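Local atomic coordinates of glycosyl hydrolase family 2, TIM barrel domain protein (Faecalibacterium prausnitzii A2-165, PDB entry 6ED2), a protein that probably hydrolyses beta-glucuronides, releasing glucuronic acid from conjugates. Residues M168-T173 against F188-Y193; W552-Q557 against P608-Y613; A418-M423 against K454-L459. All blocks are in the same frame, centred on the assembly; numbering follows the deposited sequence. Where two conformers were deposited one is given.

Interaction 1 of 3, residues M168-T173 against F188-Y193; sequences MLPAGT and FDFYNY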
# COMPACT_ATOMS: atom_id res chain seq x y z
N MET A 168 -1.29 15.71 -36.62
CA MET A 168 -2.59 15.40 -36.03
C MET A 168 -2.67 15.96 -34.61
O MET A 168 -1.68 16.32 -33.98
CB MET A 168 -2.82 13.89 -35.98
CG MET A 168 -1.79 13.18 -35.11
SD MET A 168 -2.10 11.42 -34.87
CE MET A 168 -3.44 11.45 -33.66
N LEU A 169 -3.90 15.99 -34.10
CA LEU A 169 -4.17 16.32 -32.72
C LEU A 169 -4.70 15.08 -32.01
O LEU A 169 -5.80 14.60 -32.35
CB LEU A 169 -5.20 17.44 -32.64
CG LEU A 169 -4.77 18.87 -33.01
CD1 LEU A 169 -4.53 19.05 -34.51
CD2 LEU A 169 -5.88 19.77 -32.55
N PRO A 170 -3.98 14.51 -31.02
CA PRO A 170 -2.72 14.99 -30.43
C PRO A 170 -1.50 14.53 -31.21
O PRO A 170 -1.59 13.58 -32.00
CB PRO A 170 -2.74 14.37 -29.04
CG PRO A 170 -3.43 13.04 -29.26
CD PRO A 170 -4.47 13.29 -30.35
N ALA A 171 -0.36 15.17 -30.99
CA ALA A 171 0.82 14.98 -31.82
C ALA A 171 1.78 13.96 -31.22
O ALA A 171 1.93 13.84 -30.00
CB ALA A 171 1.55 16.31 -32.02
N GLY A 172 2.45 13.23 -32.09
CA GLY A 172 3.50 12.34 -31.63
C GLY A 172 4.14 11.69 -32.83
O GLY A 172 4.05 12.20 -33.94
N THR A 173 4.81 10.57 -32.59
CA THR A 173 5.32 9.76 -33.68
C THR A 173 5.06 8.30 -33.35
O THR A 173 4.54 7.97 -32.27
CB THR A 173 6.81 10.04 -33.95
OG1 THR A 173 7.25 9.24 -35.05
CG2 THR A 173 7.68 9.73 -32.73
N PHE A 188 3.00 13.56 -25.81
CA PHE A 188 2.12 13.97 -24.73
C PHE A 188 2.21 12.97 -23.59
O PHE A 188 2.70 11.85 -23.73
CB PHE A 188 0.66 14.11 -25.21
CG PHE A 188 0.17 12.98 -26.05
CD1 PHE A 188 -0.40 11.85 -25.45
CD2 PHE A 188 0.27 13.03 -27.43
CE1 PHE A 188 -0.87 10.78 -26.24
CE2 PHE A 188 -0.18 11.98 -28.23
CZ PHE A 188 -0.76 10.85 -27.64
N ASP A 189 1.80 13.38 -22.39
CA ASP A 189 2.08 12.53 -21.23
C ASP A 189 1.16 11.32 -21.15
O ASP A 189 1.59 10.26 -20.69
CB ASP A 189 2.00 13.36 -19.94
CG ASP A 189 2.58 12.64 -18.71
OD1 ASP A 189 2.43 13.16 -17.58
OD2 ASP A 189 3.19 11.57 -18.88
N PHE A 190 -0.07 11.41 -21.65
CA PHE A 190 -1.10 10.42 -21.36
C PHE A 190 -1.02 9.22 -22.31
O PHE A 190 -0.49 9.32 -23.42
CB PHE A 190 -2.50 11.06 -21.38
CG PHE A 190 -2.81 11.87 -22.62
CD1 PHE A 190 -3.60 11.33 -23.64
CD2 PHE A 190 -2.38 13.18 -22.74
CE1 PHE A 190 -3.92 12.07 -24.78
CE2 PHE A 190 -2.70 13.94 -23.87
CZ PHE A 190 -3.48 13.37 -24.89
N TYR A 191 -1.52 8.08 -21.84
CA TYR A 191 -1.44 6.85 -22.62
C TYR A 191 -2.26 6.97 -23.91
O TYR A 191 -3.33 7.59 -23.94
CB TYR A 191 -1.92 5.66 -21.79
CG TYR A 191 -1.54 4.32 -22.40
CD1 TYR A 191 -0.32 3.72 -22.10
CD2 TYR A 191 -2.38 3.67 -23.31
CE1 TYR A 191 0.05 2.50 -22.67
CE2 TYR A 191 -2.02 2.45 -23.90
CZ TYR A 191 -0.80 1.88 -23.57
OH TYR A 191 -0.42 0.68 -24.13
N ASN A 192 -1.76 6.35 -24.98
CA ASN A 192 -2.41 6.44 -26.29
C ASN A 192 -3.60 5.47 -26.40
O ASN A 192 -3.66 4.61 -27.27
CB ASN A 192 -1.39 6.18 -27.40
CG ASN A 192 -1.93 6.55 -28.78
OD1 ASN A 192 -2.59 7.58 -28.95
ND2 ASN A 192 -1.66 5.70 -29.77
N TYR A 193 -4.56 5.62 -25.49
CA TYR A 193 -5.77 4.81 -25.54
C TYR A 193 -6.50 5.03 -26.86
O TYR A 193 -6.74 6.17 -27.27
CB TYR A 193 -6.69 5.17 -24.37
CG TYR A 193 -6.28 4.57 -23.04
CD1 TYR A 193 -6.08 3.20 -22.90
CD2 TYR A 193 -6.09 5.39 -21.92
CE1 TYR A 193 -5.69 2.65 -21.68
CE2 TYR A 193 -5.70 4.86 -20.71
CZ TYR A 193 -5.50 3.49 -20.59
OH TYR A 193 -5.12 2.98 -19.37
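Pro170 lays its ring obliquely against the CD2-CE2-CZ flank of the Phe188 ring, and this proline-aromatic pair is the dense part of the contact. Both CB and CG of Pro170 come to 3.6 Å from Phe188 CE2, and Pro170 CG also reaches Phe188 CZ at 3.8 Å. At the neighbouring edge, near the plane of the ring, the carbonyl oxygen of Ala171 sits 3.2 Å from Phe188 CD2, so a backbone acceptor faces a ring C-H while no hydrogen bond joins the two segments. Phe188 gets there with CG between the backbone N and the carbonyl carbon (chi1 46°), and the peptide bond before Pro170 is cis.

The other side of the contact is looser. Phe190 comes no nearer than its CZ, 4.3 Å from Pro170 CB. Within its own segment, Phe188 CD1 stands 3.3 Å above the centre of the Phe190 ring. Phe190 also meets the ring of His322, and its side chain lies about 4 Å from a bound magnesium ion. Beyond this cluster, Thr173 and Asp189 are partly exposed, and Asp189 forms a salt bridge with Arg593.

Asn192, centre of an inverse gamma turn, brings its OD1 in plane to the edge of the Phe188 ring, and the same oxygen is hydrogen-bonded to His119 NE2. The whole is buried proline-aromatic packing at the base of the beta-hairpin 172-176/182-186, where the sugar binding domain of this family meets loops of the TIM barrel.

Interaction 2 of 3, residues W552-Q557 against P608-Y613; sequences WSAEYQ and PKDAAY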
# COMPACT_ATOMS: atom_id res chain seq x y z
N TRP A 552 7.06 12.83 -3.15
CA TRP A 552 6.20 11.65 -3.34
C TRP A 552 5.33 11.33 -2.12
O TRP A 552 4.43 10.48 -2.23
CB TRP A 552 7.00 10.41 -3.76
CG TRP A 552 7.33 10.37 -5.23
CD1 TRP A 552 8.47 10.85 -5.83
CD2 TRP A 552 6.51 9.85 -6.29
NE1 TRP A 552 8.42 10.64 -7.19
CE2 TRP A 552 7.22 10.03 -7.50
CE3 TRP A 552 5.25 9.25 -6.34
CZ2 TRP A 552 6.71 9.63 -8.75
CZ3 TRP A 552 4.74 8.84 -7.59
CH2 TRP A 552 5.47 9.04 -8.77
N SER A 553 5.55 11.99 -0.98
CA SER A 553 4.76 11.79 0.23
C SER A 553 3.55 12.73 0.30
O SER A 553 3.53 13.81 -0.31
CB SER A 553 5.60 12.01 1.48
OG SER A 553 5.85 13.40 1.63
N ALA A 554 2.56 12.31 1.10
CA ALA A 554 1.40 13.16 1.34
C ALA A 554 1.81 14.50 1.95
O ALA A 554 1.27 15.55 1.58
CB ALA A 554 0.40 12.46 2.27
N GLU A 555 2.78 14.46 2.87
CA GLU A 555 3.26 15.68 3.51
C GLU A 555 3.83 16.65 2.50
O GLU A 555 3.55 17.85 2.55
CB GLU A 555 4.33 15.33 4.55
CG GLU A 555 3.76 14.84 5.87
CD GLU A 555 3.25 13.41 5.80
OE1 GLU A 555 3.57 12.69 4.80
OE2 GLU A 555 2.54 12.99 6.75
N TYR A 556 4.67 16.15 1.59
CA TYR A 556 5.26 17.02 0.59
C TYR A 556 4.17 17.67 -0.25
O TYR A 556 4.17 18.90 -0.44
CB TYR A 556 6.25 16.25 -0.29
CG TYR A 556 7.09 17.19 -1.12
CD1 TYR A 556 8.21 17.82 -0.58
CD2 TYR A 556 6.71 17.53 -2.42
CE1 TYR A 556 8.96 18.71 -1.32
CE2 TYR A 556 7.45 18.41 -3.17
CZ TYR A 556 8.58 19.00 -2.62
OH TYR A 556 9.31 19.90 -3.36
N GLN A 557 3.23 16.87 -0.74
CA GLN A 557 2.14 17.43 -1.55
C GLN A 557 1.42 18.54 -0.80
O GLN A 557 1.20 19.63 -1.35
CB GLN A 557 1.17 16.31 -1.97
CG GLN A 557 -0.16 16.81 -2.54
CD GLN A 557 -0.07 17.27 -3.99
OE1 GLN A 557 0.98 17.74 -4.44
NE2 GLN A 557 -1.16 17.12 -4.74
N PRO A 608 -10.60 9.73 -2.07
CA PRO A 608 -9.74 10.89 -1.81
C PRO A 608 -8.34 10.48 -1.35
O PRO A 608 -8.16 9.48 -0.65
CB PRO A 608 -10.48 11.65 -0.70
CG PRO A 608 -11.33 10.64 -0.06
CD PRO A 608 -11.72 9.65 -1.12
N LYS A 609 -7.36 11.25 -1.80
CA LYS A 609 -6.07 11.29 -1.13
C LYS A 609 -6.07 12.43 -0.12
O LYS A 609 -7.02 13.22 -0.04
CB LYS A 609 -4.93 11.47 -2.13
CG LYS A 609 -4.81 10.37 -3.20
CD LYS A 609 -3.44 10.55 -3.91
CE LYS A 609 -3.54 10.28 -5.37
NZ LYS A 609 -2.29 10.70 -6.08
N ASP A 610 -4.99 12.53 0.66
CA ASP A 610 -4.97 13.52 1.73
C ASP A 610 -5.15 14.94 1.16
O ASP A 610 -5.83 15.77 1.78
CB ASP A 610 -3.67 13.36 2.57
CG ASP A 610 -3.63 12.00 3.41
OD1 ASP A 610 -4.68 11.39 3.70
OD2 ASP A 610 -2.54 11.53 3.83
N ALA A 611 -4.63 15.22 -0.04
CA ALA A 611 -4.77 16.56 -0.62
C ALA A 611 -6.23 16.94 -0.89
O ALA A 611 -6.54 18.14 -0.93
CB ALA A 611 -3.96 16.67 -1.91
N ALA A 612 -7.12 15.96 -1.08
CA ALA A 612 -8.53 16.30 -1.29
C ALA A 612 -9.10 17.06 -0.10
O ALA A 612 -9.98 17.91 -0.29
CB ALA A 612 -9.36 15.04 -1.55
N TYR A 613 -8.62 16.78 1.11
CA TYR A 613 -9.12 17.48 2.30
C TYR A 613 -8.54 18.89 2.41
O TYR A 613 -9.25 19.82 2.85
CB TYR A 613 -8.82 16.63 3.54
CG TYR A 613 -9.67 15.37 3.51
CD1 TYR A 613 -11.02 15.41 3.91
CD2 TYR A 613 -9.17 14.17 3.03
CE1 TYR A 613 -11.82 14.28 3.84
CE2 TYR A 613 -9.96 13.04 2.95
CZ TYR A 613 -11.28 13.09 3.36
OH TYR A 613 -12.06 11.96 3.28
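Gln557 and Ala611 meet through aliphatic carbon, although one of them ends in an amide. From its CB, Gln557 sends CG out anti to the backbone N (chi1 167°), and CG rests 3.9 Å from the methyl CB of Ala611. The chain then bends at chi2 (78°), which folds the amide back so that NE2 also lies beside that methyl, 4.0 Å from Ala611 CB. The tip is held from the other end: OE1 hydrogen-bonds to Thr538 OG1. The setting is the outer layer of a TIM barrel, where helix 554-570 follows the seventh parallel strand and helix 610-621 the eighth, making them neighbours around the barrel wall. One turn earlier on helix 554-570, Ala554 CB lies 3.5 Å from Asp610 OD2 and 4.2 Å from Asp610 CB, a small side chain set against a carboxylate. Just before it, Ser553 N-caps helix 554-570, its OG accepting from Tyr556 N at 3.0 Å in a nearly straight bond of 165°. A second subunit abuts this region: Glu555 OE2 is hydrogen-bonded to Tyr613 OH of the second subunit, and Tyr613 OH to Glu555 OE2 of that subunit.

Interaction 3 of 3, residues A418-M423 against K454-L459; sequences AALTDM and KPLFEL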
# COMPACT_ATOMS: atom_id res chain seq x y z
N ALA A 418 -10.07 22.24 -38.09
CA ALA A 418 -11.22 21.34 -38.16
C ALA A 418 -11.68 20.90 -36.78
O ALA A 418 -12.87 20.97 -36.45
CB ALA A 418 -10.87 20.12 -39.01
N ALA A 419 -10.73 20.45 -35.95
CA ALA A 419 -11.05 20.07 -34.58
C ALA A 419 -11.68 21.23 -33.82
O ALA A 419 -12.69 21.06 -33.12
CB ALA A 419 -9.78 19.59 -33.87
N LEU A 420 -11.11 22.43 -33.96
CA LEU A 420 -11.66 23.60 -33.28
C LEU A 420 -13.07 23.90 -33.76
O LEU A 420 -13.95 24.25 -32.96
CB LEU A 420 -10.75 24.82 -33.53
CG LEU A 420 -11.19 26.15 -32.93
CD1 LEU A 420 -11.47 26.01 -31.42
CD2 LEU A 420 -10.15 27.28 -33.21
N THR A 421 -13.29 23.80 -35.07
CA THR A 421 -14.60 24.08 -35.62
C THR A 421 -15.63 23.09 -35.08
O THR A 421 -16.71 23.48 -34.64
CB THR A 421 -14.54 24.02 -37.16
OG1 THR A 421 -13.62 25.02 -37.63
CG2 THR A 421 -15.91 24.24 -37.78
N ASP A 422 -15.28 21.80 -35.10
CA ASP A 422 -16.19 20.77 -34.62
C ASP A 422 -16.42 20.91 -33.12
O ASP A 422 -17.56 20.79 -32.65
CB ASP A 422 -15.62 19.40 -34.98
CG ASP A 422 -15.81 19.08 -36.46
OD1 ASP A 422 -16.61 19.78 -37.08
OD2 ASP A 422 -15.15 18.17 -37.02
N MET A 423 -15.38 21.22 -32.35
CA MET A 423 -15.58 21.36 -30.91
C MET A 423 -16.54 22.50 -30.61
O MET A 423 -17.47 22.36 -29.79
CB MET A 423 -14.26 21.57 -30.19
CG MET A 423 -14.50 21.92 -28.71
SD MET A 423 -13.03 22.22 -27.73
CE MET A 423 -12.52 23.82 -28.40
N LYS A 454 -2.41 33.19 -34.78
CA LYS A 454 -3.31 34.27 -35.18
C LYS A 454 -4.56 33.74 -35.86
O LYS A 454 -5.67 34.06 -35.40
CB LYS A 454 -2.57 35.28 -36.07
CG LYS A 454 -3.43 36.46 -36.55
CD LYS A 454 -2.56 37.47 -37.32
CE LYS A 454 -3.36 38.65 -37.86
NZ LYS A 454 -3.48 38.47 -39.34
N PRO A 455 -4.48 32.91 -36.91
CA PRO A 455 -5.73 32.40 -37.50
C PRO A 455 -6.52 31.51 -36.56
O PRO A 455 -7.75 31.49 -36.66
CB PRO A 455 -5.24 31.63 -38.74
CG PRO A 455 -3.84 31.23 -38.39
CD PRO A 455 -3.29 32.38 -37.61
N LEU A 456 -5.87 30.80 -35.63
CA LEU A 456 -6.62 29.94 -34.71
C LEU A 456 -7.48 30.75 -33.77
O LEU A 456 -8.67 30.44 -33.57
CB LEU A 456 -5.68 29.06 -33.91
CG LEU A 456 -5.38 27.72 -34.54
CD1 LEU A 456 -4.33 27.07 -33.69
CD2 LEU A 456 -6.62 26.85 -34.65
N PHE A 457 -6.90 31.78 -33.16
CA PHE A 457 -7.68 32.60 -32.24
C PHE A 457 -8.74 33.40 -32.98
O PHE A 457 -9.79 33.70 -32.42
CB PHE A 457 -6.74 33.51 -31.44
CG PHE A 457 -6.05 32.79 -30.32
CD1 PHE A 457 -6.53 32.89 -29.02
CD2 PHE A 457 -4.95 31.99 -30.57
CE1 PHE A 457 -5.91 32.22 -27.98
CE2 PHE A 457 -4.32 31.31 -29.54
CZ PHE A 457 -4.81 31.43 -28.23
N GLU A 458 -8.49 33.75 -34.25
CA GLU A 458 -9.52 34.43 -35.02
C GLU A 458 -10.69 33.49 -35.31
O GLU A 458 -11.86 33.87 -35.15
CB GLU A 458 -8.92 34.99 -36.32
CG GLU A 458 -8.48 36.47 -36.22
CD GLU A 458 -7.35 36.88 -37.21
OE1 GLU A 458 -6.68 37.91 -36.93
OE2 GLU A 458 -7.14 36.22 -38.27
N LEU A 459 -10.38 32.26 -35.72
CA LEU A 459 -11.43 31.26 -35.94
C LEU A 459 -12.29 31.05 -34.69
O LEU A 459 -13.52 31.02 -34.77
CB LEU A 459 -10.79 29.95 -36.39
CG LEU A 459 -11.75 28.83 -36.83
CD1 LEU A 459 -12.66 29.31 -37.98
CD2 LEU A 459 -10.95 27.58 -37.21
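Leu420 and Leu456 cross obliquely where two helices lie side by side. At Pro455 of the second helix the backbone N has no bond to the preceding turn and the helix is kinked; the proline ring rests on Lys417 of the facing helix. Leu456 comes next and is touched twice by one methyl: Leu420 CD2 lies 3.5 Å from the carbonyl oxygen of Leu456 and 3.8 Å from Leu456 CD2. Phe457 turns away from the contact and packs on Leu438 of strand 433-440. One turn on from Pro455, Leu459 points toward helix 409-427, with CG anti to its backbone N (chi1 -173°). Its CD2 reaches Leu420 CD2 at 4.1 Å. Leu459 CD2 also lies 3.7 Å from Thr421 OG1, the two side chains crossing at about a right angle. That hydroxyl is not left to the methyl alone, since Thr421 OG1 is hydrogen-bonded to Lys417 O in its own helix. The segment axes approach to 10.6 Å and run nearly parallel, 13° apart, the arrangement of successive outer helices in a beta/alpha TIM barrel, here joined through strand 433-440.

Overall arrangement
Interactions 2 and 3 use the same design, neighbouring outer helices of one TIM barrel, but on opposite sides of the chain's centre, about 38 Å apart between centres. Interaction 3 is mainly leucine packing within one subunit, partly buried; interaction 2 is buried, pairs small side chains with polar ones, and borders other subunits. Interaction 1 is instead a loop contact of aromatic and proline groups in the sugar binding domain, wholly buried. It touches interaction 3 directly, for Leu169 CD2 packs on Ala419 CB at 4.1 Å, so helix 409-427 also packs against segment 168-173. No hydrogen bond crosses between the segments in any of the three.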